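Local coordinates for protein aminopeptidase N (Francisella tularensis subsp. tularensis, PDB 5DLL) that probably removes N-terminal amino acids from peptides, preferably alanine, as a zinc-dependent aminopeptidase of the M1 family, at residues V155-D160 with F199-G204; L33-D38 with E119-S124; T141-L144 with M150-F153. All coordinates share one frame; numbering follows the deposited sequence.

Contact 1. Residues V155-D160 with F199-G204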
loop_
_atom_site.group_PDB
_atom_site.type_symbol
_atom_site.label_atom_id
_atom_site.label_comp_id
_atom_site.label_asym_id
_atom_site.label_seq_id
_atom_site.Cartn_x
_atom_site.Cartn_y
_atom_site.Cartn_z
ATOM N N VAL A 155 -7.150 -28.674 13.417
ATOM C CA VAL A 155 -8.391 -28.425 12.686
ATOM C C VAL A 155 -8.731 -29.595 11.763
ATOM O O VAL A 155 -8.000 -29.853 10.815
ATOM C CB VAL A 155 -8.270 -27.133 11.828
ATOM C CG1 VAL A 155 -9.523 -26.906 10.985
ATOM C CG2 VAL A 155 -7.974 -25.918 12.704
ATOM N N LYS A 156 -9.835 -30.292 12.035
ATOM C CA LYS A 156 -10.358 -31.304 11.105
ATOM C C LYS A 156 -11.433 -30.684 10.214
ATOM O O LYS A 156 -12.177 -29.815 10.660
ATOM C CB LYS A 156 -10.932 -32.514 11.855
ATOM C CG LYS A 156 -11.283 -33.687 10.941
ATOM C CD LYS A 156 -12.027 -34.799 11.663
ATOM C CE LYS A 156 -11.184 -35.467 12.742
ATOM N NZ LYS A 156 -11.786 -36.756 13.183
ATOM N N ILE A 157 -11.509 -31.133 8.961
ATOM C CA ILE A 157 -12.535 -30.671 8.018
ATOM C C ILE A 157 -13.200 -31.868 7.344
ATOM O O ILE A 157 -12.522 -32.664 6.702
ATOM C CB ILE A 157 -11.940 -29.761 6.915
ATOM C CG1 ILE A 157 -11.184 -28.578 7.529
ATOM C CG2 ILE A 157 -13.038 -29.255 5.984
ATOM C CD1 ILE A 157 -10.479 -27.708 6.509
ATOM N N ILE A 158 -14.523 -31.976 7.475
ATOM C CA ILE A 158 -15.299 -33.038 6.823
ATOM C C ILE A 158 -16.193 -32.427 5.748
ATOM O O ILE A 158 -16.836 -31.413 5.990
ATOM C CB ILE A 158 -16.158 -33.807 7.848
ATOM C CG1 ILE A 158 -15.269 -34.377 8.962
ATOM C CG2 ILE A 158 -16.928 -34.929 7.165
ATOM C CD1 ILE A 158 -16.025 -34.954 10.138
ATOM N N ALA A 159 -16.229 -33.035 4.563
ATOM C CA ALA A 159 -17.025 -32.500 3.448
ATOM C C ALA A 159 -17.240 -33.512 2.316
ATOM O O ALA A 159 -16.680 -34.607 2.330
ATOM C CB ALA A 159 -16.366 -31.242 2.896
ATOM N N ASP A 160 -18.056 -33.121 1.340
ATOM C CA ASP A 160 -18.320 -33.935 0.156
ATOM C C ASP A 160 -17.091 -33.970 -0.760
ATOM O O ASP A 160 -16.461 -32.940 -0.993
ATOM C CB ASP A 160 -19.528 -33.363 -0.600
ATOM C CG ASP A 160 -19.998 -34.259 -1.737
ATOM O OD1 ASP A 160 -20.201 -35.470 -1.505
ATOM O OD2 ASP A 160 -20.176 -33.746 -2.862
ATOM N N PHE A 199 -6.735 -17.257 11.507
ATOM C CA PHE A 199 -7.310 -18.547 11.174
ATOM C C PHE A 199 -7.956 -18.455 9.793
ATOM O O PHE A 199 -8.594 -17.445 9.466
ATOM C CB PHE A 199 -8.342 -18.999 12.215
ATOM C CG PHE A 199 -9.157 -20.170 11.762
ATOM C CD1 PHE A 199 -10.323 -19.976 11.029
ATOM C CD2 PHE A 199 -8.736 -21.461 12.014
ATOM C CE1 PHE A 199 -11.061 -21.052 10.573
ATOM C CE2 PHE A 199 -9.474 -22.543 11.562
ATOM C CZ PHE A 199 -10.635 -22.339 10.842
ATOM N N ALA A 200 -7.789 -19.507 8.993
ATOM C CA ALA A 200 -8.462 -19.605 7.698
ATOM C C ALA A 200 -8.865 -21.035 7.351
ATOM O O ALA A 200 -8.217 -22.007 7.765
ATOM C CB ALA A 200 -7.588 -19.026 6.596
ATOM N N LEU A 201 -9.946 -21.137 6.582
ATOM C CA LEU A 201 -10.424 -22.402 6.039
ATOM C C LEU A 201 -10.879 -22.169 4.604
ATOM O O LEU A 201 -11.497 -21.149 4.308
ATOM C CB LEU A 201 -11.586 -22.938 6.879
ATOM C CG LEU A 201 -12.285 -24.215 6.372
ATOM C CD1 LEU A 201 -12.776 -25.069 7.535
ATOM C CD2 LEU A 201 -13.430 -23.911 5.409
ATOM N N VAL A 202 -10.564 -23.111 3.720
ATOM C CA VAL A 202 -11.051 -23.083 2.339
ATOM C C VAL A 202 -11.412 -24.492 1.881
ATOM O O VAL A 202 -10.658 -25.437 2.110
ATOM C CB VAL A 202 -9.996 -22.513 1.371
ATOM C CG1 VAL A 202 -10.484 -22.616 -0.073
ATOM C CG2 VAL A 202 -9.647 -21.075 1.734
ATOM N N ALA A 203 -12.562 -24.619 1.224
ATOM C CA ALA A 203 -12.999 -25.894 0.659
ATOM C C ALA A 203 -13.682 -25.671 -0.685
ATOM O O ALA A 203 -14.619 -24.876 -0.784
ATOM C CB ALA A 203 -13.937 -26.606 1.619
ATOM N N GLY A 204 -13.219 -26.374 -1.716
ATOM C CA GLY A 204 -13.773 -26.203 -3.055
ATOM C C GLY A 204 -13.195 -27.131 -4.098
ATOM O O GLY A 204 -12.351 -27.974 -3.800
#

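Contact 2. Residues L33-D38 with E119-S124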
loop_
_atom_site.group_PDB
_atom_site.type_symbol
_atom_site.label_atom_id
_atom_site.label_comp_id
_atom_site.label_asym_id
_atom_site.label_seq_id
_atom_site.Cartn_x
_atom_site.Cartn_y
_atom_site.Cartn_z
ATOM N N LEU A 33 -10.667 -27.794 16.508
ATOM C CA LEU A 33 -11.918 -27.587 15.792
ATOM C C LEU A 33 -12.225 -28.755 14.864
ATOM O O LEU A 33 -11.316 -29.405 14.349
ATOM C CB LEU A 33 -11.861 -26.292 14.972
ATOM C CG LEU A 33 -11.302 -25.045 15.666
ATOM C CD1 LEU A 33 -11.370 -23.852 14.725
ATOM C CD2 LEU A 33 -12.037 -24.754 16.966
ATOM N N ILE A 34 -13.519 -29.020 14.682
ATOM C CA ILE A 34 -14.011 -29.950 13.667
ATOM C C ILE A 34 -15.090 -29.229 12.867
ATOM O O ILE A 34 -16.048 -28.705 13.443
ATOM C CB ILE A 34 -14.609 -31.238 14.282
ATOM C CG1 ILE A 34 -13.566 -31.966 15.146
ATOM C CG2 ILE A 34 -15.128 -32.163 13.183
ATOM C CD1 ILE A 34 -14.146 -32.991 16.099
ATOM N N PHE A 35 -14.916 -29.190 11.549
ATOM C CA PHE A 35 -15.886 -28.576 10.646
ATOM C C PHE A 35 -16.585 -29.650 9.816
ATOM O O PHE A 35 -15.935 -30.375 9.050
ATOM C CB PHE A 35 -15.204 -27.581 9.705
ATOM C CG PHE A 35 -14.750 -26.313 10.377
ATOM C CD1 PHE A 35 -13.556 -26.275 11.092
ATOM C CD2 PHE A 35 -15.500 -25.148 10.273
ATOM C CE1 PHE A 35 -13.129 -25.107 11.701
ATOM C CE2 PHE A 35 -15.079 -23.976 10.884
ATOM C CZ PHE A 35 -13.891 -23.957 11.598
ATOM N N GLU A 36 -17.903 -29.750 9.982
ATOM C CA GLU A 36 -18.735 -30.602 9.144
ATOM C C GLU A 36 -19.454 -29.711 8.143
ATOM O O GLU A 36 -20.540 -29.205 8.415
ATOM C CB GLU A 36 -19.725 -31.384 9.994
ATOM C CG GLU A 36 -19.045 -32.180 11.090
ATOM C CD GLU A 36 -19.981 -33.137 11.784
ATOM O OE1 GLU A 36 -20.035 -33.104 13.029
ATOM O OE2 GLU A 36 -20.660 -33.921 11.085
ATOM N N LEU A 37 -18.824 -29.525 6.986
ATOM C CA LEU A 37 -19.268 -28.537 6.013
ATOM C C LEU A 37 -20.603 -28.881 5.360
ATOM O O LEU A 37 -20.834 -30.014 4.920
ATOM C CB LEU A 37 -18.204 -28.336 4.925
ATOM C CG LEU A 37 -16.863 -27.750 5.370
ATOM C CD1 LEU A 37 -15.988 -27.482 4.154
ATOM C CD2 LEU A 37 -17.047 -26.474 6.184
ATOM N N ASP A 38 -21.471 -27.875 5.314
ATOM C CA ASP A 38 -22.735 -27.943 4.602
ATOM C C ASP A 38 -23.153 -26.525 4.223
ATOM O O ASP A 38 -22.827 -25.561 4.924
ATOM C CB ASP A 38 -23.812 -28.600 5.467
ATOM C CG ASP A 38 -25.118 -28.801 4.716
ATOM O OD1 ASP A 38 -25.114 -29.516 3.689
ATOM O OD2 ASP A 38 -26.145 -28.238 5.150
ATOM N N GLU A 119 -17.356 -11.926 6.446
ATOM C CA GLU A 119 -16.551 -12.298 7.606
ATOM C C GLU A 119 -16.958 -13.700 8.024
ATOM O O GLU A 119 -17.918 -14.248 7.491
ATOM C CB GLU A 119 -16.807 -11.351 8.772
ATOM C CG GLU A 119 -16.411 -9.909 8.536
ATOM C CD GLU A 119 -16.467 -9.097 9.815
ATOM O OE1 GLU A 119 -17.336 -9.393 10.668
ATOM O OE2 GLU A 119 -15.638 -8.173 9.968
ATOM N N GLY A 120 -16.244 -14.275 8.987
ATOM C CA GLY A 120 -16.504 -15.647 9.420
ATOM C C GLY A 120 -16.445 -16.602 8.247
ATOM O O GLY A 120 -15.700 -16.374 7.298
ATOM N N LEU A 121 -17.236 -17.664 8.302
ATOM C CA LEU A 121 -17.298 -18.619 7.206
ATOM C C LEU A 121 -18.400 -18.184 6.251
ATOM O O LEU A 121 -19.536 -17.973 6.673
ATOM C CB LEU A 121 -17.570 -20.024 7.747
ATOM C CG LEU A 121 -17.602 -21.181 6.748
ATOM C CD1 LEU A 121 -16.318 -21.261 5.941
ATOM C CD2 LEU A 121 -17.833 -22.480 7.501
ATOM N N TYR A 122 -18.063 -18.024 4.974
ATOM C CA TYR A 122 -19.062 -17.727 3.950
ATOM C C TYR A 122 -18.834 -18.575 2.705
ATOM O O TYR A 122 -17.840 -19.282 2.611
ATOM C CB TYR A 122 -19.085 -16.228 3.621
ATOM C CG TYR A 122 -17.762 -15.645 3.199
ATOM C CD1 TYR A 122 -17.351 -15.692 1.869
ATOM C CD2 TYR A 122 -16.930 -15.022 4.125
ATOM C CE1 TYR A 122 -16.137 -15.151 1.476
ATOM C CE2 TYR A 122 -15.717 -14.475 3.741
ATOM C CZ TYR A 122 -15.327 -14.545 2.418
ATOM O OH TYR A 122 -14.127 -14.005 2.034
ATOM N N LYS A 123 -19.770 -18.514 1.762
ATOM C CA LYS A 123 -19.721 -19.348 0.563
ATOM C C LYS A 123 -20.123 -18.554 -0.673
ATOM O O LYS A 123 -21.241 -18.048 -0.751
ATOM C CB LYS A 123 -20.640 -20.556 0.731
ATOM C CG LYS A 123 -20.426 -21.644 -0.305
ATOM C CD LYS A 123 -21.343 -22.821 -0.039
ATOM C CE LYS A 123 -21.425 -23.748 -1.240
ATOM N NZ LYS A 123 -22.362 -24.879 -0.991
ATOM N N SER A 124 -19.210 -18.464 -1.639
ATOM C CA SER A 124 -19.416 -17.650 -2.836
ATOM C C SER A 124 -18.939 -18.377 -4.096
ATOM O O SER A 124 -17.748 -18.381 -4.414
ATOM C CB SER A 124 -18.686 -16.312 -2.683
ATOM O OG SER A 124 -19.001 -15.699 -1.443
#

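Contact 3. Residues T141-L144 with M150-F153. With NA (sodium ion), chain R.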
loop_
_atom_site.group_PDB
_atom_site.type_symbol
_atom_site.label_atom_id
_atom_site.label_comp_id
_atom_site.label_asym_id
_atom_site.label_seq_id
_atom_site.Cartn_x
_atom_site.Cartn_y
_atom_site.Cartn_z
ATOM N N THR A 141 -17.297 -19.819 15.821
ATOM C CA THR A 141 -17.608 -20.470 17.093
ATOM C C THR A 141 -17.265 -19.493 18.210
ATOM O O THR A 141 -16.718 -18.420 17.947
ATOM C CB THR A 141 -16.880 -21.833 17.253
ATOM O OG1 THR A 141 -17.560 -22.661 18.219
ATOM C CG2 THR A 141 -15.420 -21.645 17.654
ATOM N N TYR A 142 -17.609 -19.860 19.443
ATOM C CA TYR A 142 -17.408 -18.990 20.603
ATOM C C TYR A 142 -15.942 -18.998 21.013
ATOM O O TYR A 142 -15.377 -20.058 21.284
ATOM C CB TYR A 142 -18.278 -19.433 21.786
ATOM C CG TYR A 142 -19.747 -19.068 21.664
ATOM C CD1 TYR A 142 -20.199 -17.801 22.013
ATOM C CD2 TYR A 142 -20.684 -19.997 21.219
ATOM C CE1 TYR A 142 -21.541 -17.463 21.910
ATOM C CE2 TYR A 142 -22.029 -19.667 21.116
ATOM C CZ TYR A 142 -22.452 -18.402 21.463
ATOM O OH TYR A 142 -23.785 -18.068 21.365
ATOM N N TYR A 143 -15.343 -17.813 21.069
ATOM C CA TYR A 143 -13.907 -17.668 21.302
ATOM C C TYR A 143 -13.594 -16.373 22.065
ATOM O O TYR A 143 -14.467 -15.520 22.240
ATOM C CB TYR A 143 -13.184 -17.657 19.952
ATOM C CG TYR A 143 -11.760 -18.155 20.014
ATOM C CD1 TYR A 143 -11.489 -19.511 20.189
ATOM C CD2 TYR A 143 -10.682 -17.280 19.896
ATOM C CE1 TYR A 143 -10.190 -19.978 20.250
ATOM C CE2 TYR A 143 -9.378 -17.741 19.959
ATOM C CZ TYR A 143 -9.141 -19.092 20.133
ATOM O OH TYR A 143 -7.855 -19.570 20.199
ATOM N N LEU A 144 -12.353 -16.240 22.532
ATOM C CA LEU A 144 -11.833 -14.944 22.980
ATOM C C LEU A 144 -11.234 -14.234 21.763
ATOM O O LEU A 144 -10.023 -14.274 21.528
ATOM C CB LEU A 144 -10.791 -15.112 24.086
ATOM C CG LEU A 144 -11.334 -15.509 25.461
ATOM C CD1 LEU A 144 -10.196 -15.979 26.356
ATOM C CD2 LEU A 144 -12.099 -14.365 26.116
ATOM N N MET A 150 -3.532 -16.135 21.971
ATOM C CA MET A 150 -2.962 -16.934 20.893
ATOM C C MET A 150 -2.880 -18.396 21.302
ATOM O O MET A 150 -2.425 -18.708 22.403
ATOM C CB MET A 150 -1.555 -16.446 20.563
ATOM C CG MET A 150 -1.460 -14.986 20.144
ATOM S SD MET A 150 0.256 -14.436 20.064
ATOM C CE MET A 150 0.640 -14.687 21.797
ATOM N N ALA A 151 -3.286 -19.286 20.398
ATOM C CA ALA A 151 -3.404 -20.705 20.707
ATOM C C ALA A 151 -2.901 -21.594 19.573
ATOM O O ALA A 151 -2.860 -21.181 18.417
ATOM C CB ALA A 151 -4.849 -21.034 21.008
ATOM N N ALA A 152 -2.524 -22.821 19.929
ATOM C CA ALA A 152 -2.125 -23.838 18.958
ATOM C C ALA A 152 -3.363 -24.520 18.368
ATOM O O ALA A 152 -4.168 -25.097 19.097
ATOM C CB ALA A 152 -1.216 -24.860 19.616
ATOM N N PHE A 153 -3.499 -24.453 17.044
ATOM C CA PHE A 153 -4.708 -24.916 16.351
ATOM C C PHE A 153 -4.548 -26.286 15.692
ATOM O O PHE A 153 -3.666 -26.471 14.856
ATOM C CB PHE A 153 -5.112 -23.912 15.262
ATOM C CG PHE A 153 -5.904 -22.740 15.771
ATOM C CD1 PHE A 153 -5.275 -21.688 16.420
ATOM C CD2 PHE A 153 -7.276 -22.675 15.576
ATOM C CE1 PHE A 153 -5.997 -20.596 16.875
ATOM C CE2 PHE A 153 -8.004 -21.584 16.027
ATOM C CZ PHE A 153 -7.366 -20.544 16.678
HETATM NA NA NA R . -18.264 -24.948 18.717
#

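Contact 1. Residues V155-D160 with F199-G204
The ring of Phe199 meets Val155 at its edge. Val155 CG2 lies near the ring plane, 3.9 Å from Phe199 CE2. Phe137 makes an edge-to-face pair with the same ring, and Ser169 and Leu33 also touch it. The CA-CB bond of Phe199 runs across the contact rather than straight at the other segment. Its CG stands anti to the backbone N (chi1 168°), and this carries the far end of the ring to the valine. On Val155 the touching branch is the one beside the backbone N.

The second meeting is purely aliphatic. Ile157 and Leu201 point at each other and meet tip to tip, with Ile157 CD1 3.6 Å from Leu201 CD1. The same Ile157 CD1 lies 3.9 Å from Leu201 CG. Ile157 is extended beyond CB (chi2 175°), which sends CD1 straight out toward the leucine.

No hydrogen bond joins the segments. The nearest CA atoms, those of Ile157 and Leu201, are 8.8 Å apart, so side chains fill the gap between the backbones. Each strand bonds elsewhere: Val155 and Ile157 pair with Trp188 and Ala186 of strand 183-191, and Leu201 N bonds to Thr130 OG1. All four touching residues are buried.

Strand 150-160 belongs to the large mixed sheet, and strand 201-204 to a separate four-stranded antiparallel sheet. The two segments run in roughly the same direction. Hydrophobic packing of one sheet on another, without main-chain bonds between these segments, is consistent with a sandwich-like core, here in the beta-rich N-terminal part of an M1 aminopeptidase.

Contact 2. Residues L33-D38 with E119-S124
Leu121 reaches across to Phe35 and Leu37 with a single methyl, CD2. This is sheet-on-sheet packing in the N-terminal beta domain of the M1 family. Strand 26-36 lies in the large mixed sheet. The chain turns a corner at Leu121 and then enters strand 122-123, at the edge of the four-stranded antiparallel sheet.

Leu121 is fully stretched toward its partners. CG is anti to the backbone N (chi1 -177°), and CD2 is in turn anti to CA. That extension matters, because the CA atoms of Leu37 and Leu121 are 10.2 Å apart. Leu37 starts across the contact, and its end then swings nearer. Its CD1 continues the chain away from CA (chi2 -174°), while the other branch, CD2, turns to Leu121.

Phe35 points directly at the other segment, and the leucine methyl comes to its ring obliquely. No hydrogen bond crosses, and all three residues are buried. Thr130 and Leu201 of the antiparallel sheet also touch Leu121, as does Thr42 of strand 42-52. Leu121 CD2 points at the gap between the Phe35 ring and Leu37, 4.5 Å from Phe35 CD2 and 4.3 Å from Leu37 CD2.

Contact 3. Residues T141-L144 with M150-F153
Tyr143 lies against Ala151 and Phe153 in the N-terminal beta domain. It sits in the loop that leads from strand 128-131 to strand 150-160. The chain thus folds back on itself, with only five residues between the two segments.

The van der Waals contacts come from the ring and hydroxyl of Tyr143. Tyr143 and Phe153 approach from opposite directions, and Tyr143 CZ is 4.1 Å from Phe153 CZ. The meeting is oblique. Phe153 has its CG beside the backbone N (chi1 -82°), which brings the end of the ring closer than its CA-CB bond alone would. Ala151 faces the loop directly. Its CB lies 3.4 Å from Tyr143 OH. Phe137 adds an edge-to-face pair with the tyrosine ring, and Ile28 packs on both Tyr143 and Ala151.

The polar bonds go to other residues. No hydrogen bond joins the two segments. The buried hydroxyl of Tyr143 is hydrogen-bonded to Thr31 OG1 on strand 26-36, which satisfies it among apolar neighbours.

The metal contact is made by Thr141, midway along the loop. Thr141 binds a sodium ion together with, among others, Val44 O and Thr106 OG1. The ion thus ties the loop to strands 42-52 and 101-110. The hydroxyl of Thr141 is anti to its own main-chain N (chi1 -158°), and its OG1 lies 2.4 Å from the sodium ion.

How the contacts relate
The three contacts form one continuous region of the N-terminal beta domain. Contacts 1 and 2 have centres about 7 Å apart; contact 3 is about 16 Å from each. Strands 26-36 and 150-160 are parallel neighbours: Lys156 N bonds to Leu33 O (2.9 Å) and Ile158 N to Phe35 O (2.7 Å). Leu201 of contact 1 packs on Phe35 of contact 2, with Leu201 CD1 3.7 Å from Phe35 CG. Phe153 links contact 3 to Phe199, their CD2 atoms 4.0 Å apart. The sodium ion bound by Thr141 of contact 3 is about 8 Å from the nearest side-chain atom of Phe35. All three contacts lie away from the zinc site of His309, His313 and Glu332.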